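Long-range contacts in polysialic acid O-acetyltransferase (PDB 3JQY), which transfers acetyl groups from acetyl-CoA to O7 or O9 of the sialic acid residues in capsular polysialic acid, working as a homotrimer: residues L141-H147 with N159-I164; I178-V182 with V196-V200. All blocks are in the same frame, centred on the assembly; numbering follows the deposited sequence.

Both contacts sit at corners along one edge of the left-handed beta-helix, where the chain leaves one parallel sheet for the next, and their centres lie about 10 Å apart. Contact 1 comes first: it joins the end of strand 139-142 to the return of a long excursion, just before strand 164-166. Contact 2 follows it along the chain and pairs the corners after strands 176-178 and 195-196. Strands 139-142, 176-178 and 195-196 are successive neighbours in one sheet, so the corners stack. A salt bridge from Asp-145 to Lys-180 ties the two contacts; both residues are assigned by similarity to acetyl-CoA binding.

Contact 1: residues L141-H147 with N159-I164; sequences LRASDGH and NWAKDI
Leu-141 meets Ile-164 through CB, which lies 4.1 Å from Ile-164 CD1. That methyl also reaches the backbone N of Arg-142, and farther along, Ala-143 CB packs 3.8 Å from Ile-164 CD1. CG1 of Ile-164 stands beside its own backbone N (chi1 -67°) and runs extended from there, which carries the methyl against the 141-143 backbone. Ile-178 and Val-127 continue this apolar interior. Ala-143 O accepts Lys-162 N at 3.2 Å, in the plane of the carbonyl, while Ala-161 CB crowds the same oxygen. In the left-handed beta-helix, tight corners link successive strands; here the corner is opened into an excursion whose return, 159-164, runs roughly antiparallel to the departing 141-147. Ser-144 CB touches Ala-161 CB. A water bridges the two arms, accepting from Asp-145 N and donating to Asn-159 O. Asp-145, assigned by similarity to acetyl-CoA binding, as are Gly-146 and His-147, takes Asn-159 ND2 at 2.9 Å from OD2, on the anti side and 21° out of the carboxylate plane, the carboxylate and amide planes being 55° apart; the same oxygen forms a salt bridge with Lys-180. His-147 O receives the other N-H of Asn-159, 2.9 Å from ND2 and close to the amide plane. The amide is gripped at both ends and its rotation fixed, since Asn-159 OD1 is bonded to Ile-149 N and Arg-157 NE.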
ATOM      1  N   LEU B 141      -1.195 -13.386   0.619  1.00  9.77           N
ATOM      2  CA  LEU B 141      -1.959 -14.391  -0.120  1.00 12.02           C
ATOM      3  C   LEU B 141      -3.299 -14.582   0.585  1.00 10.58           C
ATOM      4  O   LEU B 141      -3.366 -15.215   1.642  1.00 12.26           O
ATOM      5  CB  LEU B 141      -1.180 -15.708  -0.213  1.00  9.61           C
ATOM      6  CG  LEU B 141       0.269 -15.600  -0.708  1.00 12.56           C
ATOM      7  CD1 LEU B 141       0.946 -16.974  -0.793  1.00 14.08           C
ATOM      8  CD2 LEU B 141       0.334 -14.885  -2.065  1.00 13.45           C
ATOM      9  N   ARG B 142      -4.356 -14.006   0.014  1.00  8.93           N
ATOM     10  CA  ARG B 142      -5.654 -13.941   0.691  1.00  9.85           C
ATOM     11  C   ARG B 142      -6.673 -14.879   0.046  1.00  9.33           C
ATOM     12  O   ARG B 142      -7.389 -14.489  -0.872  1.00 13.08           O
ATOM     13  CB  ARG B 142      -6.184 -12.501   0.698  1.00 14.09           C
ATOM     14  CG  ARG B 142      -7.357 -12.276   1.647  1.00 14.19           C
ATOM     15  CD  ARG B 142      -7.891 -10.835   1.597  1.00 14.89           C
ATOM     16  NE  ARG B 142      -6.894  -9.845   2.013  1.00 17.86           N
ATOM     17  CZ  ARG B 142      -6.556  -9.594   3.275  1.00 25.49           C
ATOM     18  NH1 ARG B 142      -7.131 -10.265   4.269  1.00 24.87           N
ATOM     19  NH2 ARG B 142      -5.636  -8.671   3.545  1.00 18.42           N
ATOM     20  N   ALA B 143      -6.733 -16.117   0.532  1.00 11.36           N
ATOM     21  CA  ALA B 143      -7.584 -17.140  -0.082  1.00 10.39           C
ATOM     22  C   ALA B 143      -9.020 -17.102   0.431  1.00 14.56           C
ATOM     23  O   ALA B 143      -9.888 -17.809  -0.085  1.00 16.22           O
ATOM     24  CB  ALA B 143      -6.986 -18.521   0.130  1.00 13.23           C
ATOM     25  N   SER B 144      -9.255 -16.292   1.459  1.00 14.55           N
ATOM     26  CA  SER B 144     -10.592 -16.107   2.020  1.00 14.79           C
ATOM     27  C   SER B 144     -10.907 -14.621   2.165  1.00 18.10           C
ATOM     28  O   SER B 144     -10.035 -13.834   2.548  1.00 16.84           O
ATOM     29  CB  SER B 144     -10.687 -16.783   3.386  1.00 16.89           C
ATOM     30  OG  SER B 144     -11.880 -16.399   4.053  1.00 24.46           O
ATOM     31  N   ASP B 145     -12.151 -14.242   1.872  1.00 16.66           N
ATOM     32  CA  ASP B 145     -12.582 -12.840   1.947  1.00 19.44           C
ATOM     33  C   ASP B 145     -12.835 -12.372   3.376  1.00 22.03           C
ATOM     34  O   ASP B 145     -12.854 -11.170   3.649  1.00 26.89           O
ATOM     35  CB  ASP B 145     -13.868 -12.615   1.141  1.00 23.76           C
ATOM     36  CG  ASP B 145     -13.629 -12.556  -0.354  1.00 26.45           C
ATOM     37  OD1 ASP B 145     -12.465 -12.675  -0.799  1.00 24.00           O
ATOM     38  OD2 ASP B 145     -14.624 -12.377  -1.091  1.00 20.75           O
ATOM     39  N   GLY B 146     -13.071 -13.311   4.282  1.00 18.50           N
ATOM     40  CA  GLY B 146     -13.266 -12.960   5.680  1.00 20.92           C
ATOM     41  C   GLY B 146     -14.714 -12.807   6.112  1.00 24.12           C
ATOM     42  O   GLY B 146     -15.050 -13.109   7.258  1.00 21.86           O
ATOM     43  N   HIS B 147     -15.561 -12.372   5.188  1.00 15.56           N
ATOM     44  CA  HIS B 147     -16.982 -12.165   5.450  1.00 16.38           C
ATOM     45  C   HIS B 147     -17.781 -12.607   4.228  1.00 13.21           C
ATOM     46  O   HIS B 147     -17.276 -12.562   3.109  1.00 16.13           O
ATOM     47  CB  HIS B 147     -17.261 -10.688   5.766  1.00 16.96           C
ATOM     48  CG  HIS B 147     -16.520 -10.186   6.964  1.00 14.91           C
ATOM     49  ND1 HIS B 147     -16.808 -10.602   8.248  1.00 20.26           N
ATOM     50  CD2 HIS B 147     -15.522  -9.279   7.076  1.00 12.51           C
ATOM     51  CE1 HIS B 147     -16.007  -9.983   9.097  1.00 20.50           C
ATOM     52  NE2 HIS B 147     -15.218  -9.175   8.412  1.00 21.46           N
ATOM     53  N   ASN B 159     -19.009 -16.014  -2.464  1.00 18.07           N
ATOM     54  CA  ASN B 159     -17.578 -15.733  -2.338  1.00 15.22           C
ATOM     55  C   ASN B 159     -16.890 -16.734  -1.423  1.00 13.69           C
ATOM     56  O   ASN B 159     -16.114 -16.353  -0.541  1.00 15.74           O
ATOM     57  CB  ASN B 159     -17.326 -14.308  -1.833  1.00 15.86           C
ATOM     58  CG  ASN B 159     -17.721 -14.126  -0.381  1.00 17.59           C
ATOM     59  OD1 ASN B 159     -18.616 -14.810   0.124  1.00 14.70           O
ATOM     60  ND2 ASN B 159     -17.049 -13.205   0.304  1.00 15.37           N
ATOM     61  N   TRP B 160     -17.186 -18.015  -1.622  1.00 12.79           N
ATOM     62  CA  TRP B 160     -16.505 -19.074  -0.888  1.00 14.21           C
ATOM     63  C   TRP B 160     -14.992 -18.978  -1.108  1.00 13.78           C
ATOM     64  O   TRP B 160     -14.534 -18.582  -2.179  1.00 12.50           O
ATOM     65  CB  TRP B 160     -17.012 -20.450  -1.335  1.00 21.82           C
ATOM     66  CG  TRP B 160     -18.452 -20.728  -0.973  1.00 21.80           C
ATOM     67  CD1 TRP B 160     -19.523 -20.758  -1.822  1.00 25.20           C
ATOM     68  CD2 TRP B 160     -18.968 -21.028   0.332  1.00 21.50           C
ATOM     69  NE1 TRP B 160     -20.674 -21.051  -1.124  1.00 24.21           N
ATOM     70  CE2 TRP B 160     -20.359 -21.219   0.198  1.00 22.54           C
ATOM     71  CE3 TRP B 160     -18.390 -21.142   1.600  1.00 24.03           C
ATOM     72  CZ2 TRP B 160     -21.178 -21.525   1.284  1.00 28.35           C
ATOM     73  CZ3 TRP B 160     -19.205 -21.449   2.679  1.00 28.35           C
ATOM     74  CH2 TRP B 160     -20.584 -21.636   2.513  1.00 26.35           C
ATOM     75  N   ALA B 161     -14.220 -19.338  -0.088  1.00 12.67           N
ATOM     76  CA  ALA B 161     -12.766 -19.368  -0.214  1.00 15.38           C
ATOM     77  C   ALA B 161     -12.354 -20.289  -1.353  1.00 17.41           C
ATOM     78  O   ALA B 161     -13.021 -21.298  -1.618  1.00 16.09           O
ATOM     79  CB  ALA B 161     -12.126 -19.819   1.092  1.00 13.20           C
ATOM     80  N   LYS B 162     -11.251 -19.943  -2.016  1.00 11.38           N
ATOM     81  CA  LYS B 162     -10.724 -20.722  -3.138  1.00 11.33           C
ATOM     82  C   LYS B 162      -9.193 -20.752  -3.088  1.00 12.22           C
ATOM     83  O   LYS B 162      -8.561 -19.757  -2.724  1.00 12.90           O
ATOM     84  CB  LYS B 162     -11.200 -20.145  -4.468  1.00 15.52           C
ATOM     85  CG  LYS B 162     -12.721 -20.159  -4.634  1.00 20.10           C
ATOM     86  CD  LYS B 162     -13.135 -19.832  -6.063  1.00 30.14           C
ATOM     87  CE  LYS B 162     -14.648 -19.922  -6.229  1.00 43.63           C
ATOM     88  NZ  LYS B 162     -15.202 -21.182  -5.648  1.00 53.20           N
ATOM     89  N   ASP B 163      -8.613 -21.891  -3.459  1.00 14.33           N
ATOM     90  CA  ASP B 163      -7.168 -22.110  -3.347  1.00 11.11           C
ATOM     91  C   ASP B 163      -6.320 -21.081  -4.098  1.00 14.13           C
ATOM     92  O   ASP B 163      -6.692 -20.604  -5.171  1.00 14.06           O
ATOM     93  CB  ASP B 163      -6.780 -23.494  -3.890  1.00 12.53           C
ATOM     94  CG  ASP B 163      -7.387 -24.642  -3.100  1.00 19.30           C
ATOM     95  OD1 ASP B 163      -8.014 -24.420  -2.046  1.00 15.08           O
ATOM     96  OD2 ASP B 163      -7.224 -25.791  -3.553  1.00 20.14           O
ATOM     97  N   ILE B 164      -5.151 -20.779  -3.543  1.00  9.79           N
ATOM     98  CA  ILE B 164      -4.143 -20.011  -4.263  1.00  8.63           C
ATOM     99  C   ILE B 164      -2.955 -20.924  -4.531  1.00 12.53           C
ATOM    100  O   ILE B 164      -2.478 -21.609  -3.634  1.00 13.02           O
ATOM    101  CB  ILE B 164      -3.673 -18.775  -3.459  1.00  9.90           C
ATOM    102  CG1 ILE B 164      -4.821 -17.772  -3.343  1.00 10.83           C
ATOM    103  CG2 ILE B 164      -2.487 -18.124  -4.141  1.00 13.74           C
ATOM    104  CD1 ILE B 164      -4.631 -16.713  -2.280  1.00 11.53           C
TER
HETATM  105  O   HOH W   1     -13.844 -16.337   1.095  1.00 20.24           O

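Contact 2: residues I178-V182 with V196-V200; sequences IMKGV and VTKDV
Two successive corners of the left-handed beta-helix stack here, each following a strand of the same parallel sheet, and the first is a type II beta turn from Met-179 to Val-182. At the start Ile-178 and Val-196 form a parallel bridge, their side chains on the same face, with Ile-178 CG1 4.4 Å from Val-196 CB. The sheet's hydrogen bonding carries on into the corner: Met-179 N donates to Val-196 O at 2.9 Å, almost straight at 167°. Met-179 and Thr-197 then lie side by side, CG to CG2 4.1 Å apart, before the bend at chi2 (-51°) leads the thioether away; Tyr-192 of the second subunit packs against this side chain. Val-182 packs against the second corner. Its CG1 is anti to the backbone N (chi1 169°) and meets Val-196 CG1 at 3.8 Å, the two side chains crossing at about a right angle, while CG2 lies 3.5 Å from Thr-197 C. Farther out a water donates to both Lys-180 O and Thr-197 O, joining two carbonyls that could not bond each other. Asp-199 OD1 accepts Ser-183 N just beyond the turn and lies 3.6 Å from Val-182 CA. One direct hydrogen bond, one shared water and valine packing therefore join the backbones that carry Lys-180 and Lys-198, both assigned by similarity to acetyl-CoA binding.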
ATOM      1  N   ILE B 178      -2.333 -11.367  -3.626  1.00  9.36           N
ATOM      2  CA  ILE B 178      -2.906 -12.359  -4.518  1.00 10.77           C
ATOM      3  C   ILE B 178      -4.209 -12.834  -3.886  1.00 11.85           C
ATOM      4  O   ILE B 178      -4.221 -13.292  -2.744  1.00 11.85           O
ATOM      5  CB  ILE B 178      -1.934 -13.518  -4.755  1.00 12.43           C
ATOM      6  CG1 ILE B 178      -0.661 -13.003  -5.429  1.00 15.88           C
ATOM      7  CG2 ILE B 178      -2.578 -14.586  -5.625  1.00 12.69           C
ATOM      8  CD1 ILE B 178       0.319 -14.092  -5.793  1.00 24.23           C
ATOM      9  N   MET B 179      -5.308 -12.692  -4.621  1.00 10.03           N
ATOM     10  CA  MET B 179      -6.640 -12.988  -4.083  1.00 10.95           C
ATOM     11  C   MET B 179      -7.094 -14.425  -4.347  1.00 13.89           C
ATOM     12  O   MET B 179      -6.372 -15.211  -4.961  1.00 13.61           O
ATOM     13  CB  MET B 179      -7.668 -11.988  -4.625  1.00 15.05           C
ATOM     14  CG  MET B 179      -7.346 -10.529  -4.305  1.00 13.22           C
ATOM     15  SD  MET B 179      -6.996 -10.263  -2.547  1.00 20.24           S
ATOM     16  CE  MET B 179      -7.252  -8.493  -2.411  1.00 20.77           C
ATOM     17  N   LYS B 180      -8.290 -14.772  -3.873  1.00 13.32           N
ATOM     18  CA  LYS B 180      -8.691 -16.177  -3.860  1.00 13.20           C
ATOM     19  C   LYS B 180      -8.836 -16.776  -5.257  1.00 12.54           C
ATOM     20  O   LYS B 180      -9.228 -16.091  -6.212  1.00 13.51           O
ATOM     21  CB  LYS B 180      -9.984 -16.374  -3.064  1.00 12.61           C
ATOM     22  CG  LYS B 180     -11.222 -15.760  -3.716  1.00 14.67           C
ATOM     23  CD  LYS B 180     -12.407 -15.851  -2.759  1.00 20.35           C
ATOM     24  CE  LYS B 180     -13.644 -15.179  -3.334  1.00 23.03           C
ATOM     25  NZ  LYS B 180     -13.408 -13.728  -3.607  1.00 25.49           N
ATOM     26  N   GLY B 181      -8.490 -18.052  -5.370  1.00 11.24           N
ATOM     27  CA  GLY B 181      -8.721 -18.806  -6.589  1.00 14.10           C
ATOM     28  C   GLY B 181      -7.698 -18.553  -7.677  1.00 18.34           C
ATOM     29  O   GLY B 181      -7.869 -19.005  -8.808  1.00 21.49           O
ATOM     30  N   VAL B 182      -6.633 -17.834  -7.344  1.00 11.48           N
ATOM     31  CA  VAL B 182      -5.640 -17.474  -8.343  1.00 10.46           C
ATOM     32  C   VAL B 182      -4.489 -18.479  -8.411  1.00 12.05           C
ATOM     33  O   VAL B 182      -3.934 -18.887  -7.386  1.00 13.18           O
ATOM     34  CB  VAL B 182      -5.063 -16.064  -8.075  1.00 10.51           C
ATOM     35  CG1 VAL B 182      -3.840 -15.801  -8.962  1.00 14.04           C
ATOM     36  CG2 VAL B 182      -6.128 -15.008  -8.302  1.00 17.25           C
ATOM     37  N   VAL B 196      -3.741  -9.180  -7.681  1.00 11.40           N
ATOM     38  CA  VAL B 196      -4.004 -10.198  -8.688  1.00 10.47           C
ATOM     39  C   VAL B 196      -5.297 -10.926  -8.356  1.00 11.48           C
ATOM     40  O   VAL B 196      -5.424 -11.528  -7.283  1.00 12.85           O
ATOM     41  CB  VAL B 196      -2.853 -11.217  -8.755  1.00 12.51           C
ATOM     42  CG1 VAL B 196      -3.117 -12.232  -9.864  1.00 15.05           C
ATOM     43  CG2 VAL B 196      -1.513 -10.507  -8.962  1.00 12.90           C
ATOM     44  N   THR B 197      -6.259 -10.868  -9.272  1.00 14.37           N
ATOM     45  CA  THR B 197      -7.578 -11.444  -9.020  1.00 12.87           C
ATOM     46  C   THR B 197      -7.937 -12.570  -9.987  1.00 16.25           C
ATOM     47  O   THR B 197      -8.917 -13.277  -9.765  1.00 16.53           O
ATOM     48  CB  THR B 197      -8.682 -10.364  -9.087  1.00 18.94           C
ATOM     49  OG1 THR B 197      -8.697  -9.779 -10.395  1.00 16.73           O
ATOM     50  CG2 THR B 197      -8.422  -9.270  -8.063  1.00 16.50           C
ATOM     51  N   LYS B 198      -7.092 -12.747 -10.956  1.00 12.52           N
ATOM     52  CA  LYS B 198      -7.353 -13.779 -11.959  1.00 15.68           C
ATOM     53  C   LYS B 198      -6.076 -14.544 -12.297  1.00 14.68           C
ATOM     54  O   LYS B 198      -4.975 -14.031 -12.112  1.00 14.20           O
ATOM     55  CB  LYS B 198      -7.920 -13.149 -13.231  1.00 20.07           C
ATOM     56  CG  LYS B 198      -9.283 -12.509 -13.040  1.00 29.56           C
ATOM     57  CD  LYS B 198      -9.769 -11.910 -14.349  1.00 43.49           C
ATOM     58  CE  LYS B 198     -11.115 -11.213 -14.193  1.00 43.61           C
ATOM     59  NZ  LYS B 198     -12.178 -12.183 -13.792  1.00 32.06           N
ATOM     60  N   ASP B 199      -6.142 -15.771 -12.785  1.00 13.03           N
ATOM     61  CA  ASP B 199      -4.956 -16.583 -13.075  1.00 12.93           C
ATOM     62  C   ASP B 199      -3.944 -15.837 -13.939  1.00 17.93           C
ATOM     63  O   ASP B 199      -4.318 -15.075 -14.834  1.00 16.97           O
ATOM     64  CB  ASP B 199      -5.345 -17.877 -13.800  1.00 15.60           C
ATOM     65  CG  ASP B 199      -6.168 -18.816 -12.938  1.00 22.71           C
ATOM     66  OD1 ASP B 199      -6.228 -18.613 -11.711  1.00 18.82           O
ATOM     67  OD2 ASP B 199      -6.759 -19.769 -13.494  1.00 28.18           O
ATOM     68  N   VAL B 200      -2.661 -16.062 -13.658  1.00 12.45           N
ATOM     69  CA  VAL B 200      -1.578 -15.576 -14.502  1.00  9.27           C
ATOM     70  C   VAL B 200      -0.879 -16.798 -15.096  1.00 11.38           C
ATOM     71  O   VAL B 200      -0.371 -17.635 -14.362  1.00 12.56           O
ATOM     72  CB  VAL B 200      -0.557 -14.760 -13.682  1.00 13.89           C
ATOM     73  CG1 VAL B 200       0.607 -14.301 -14.567  1.00 10.23           C
ATOM     74  CG2 VAL B 200      -1.230 -13.574 -13.024  1.00 16.19           C
TER
HETATM   75  O   HOH W   2      -9.686 -13.520  -7.103  1.00 17.73           O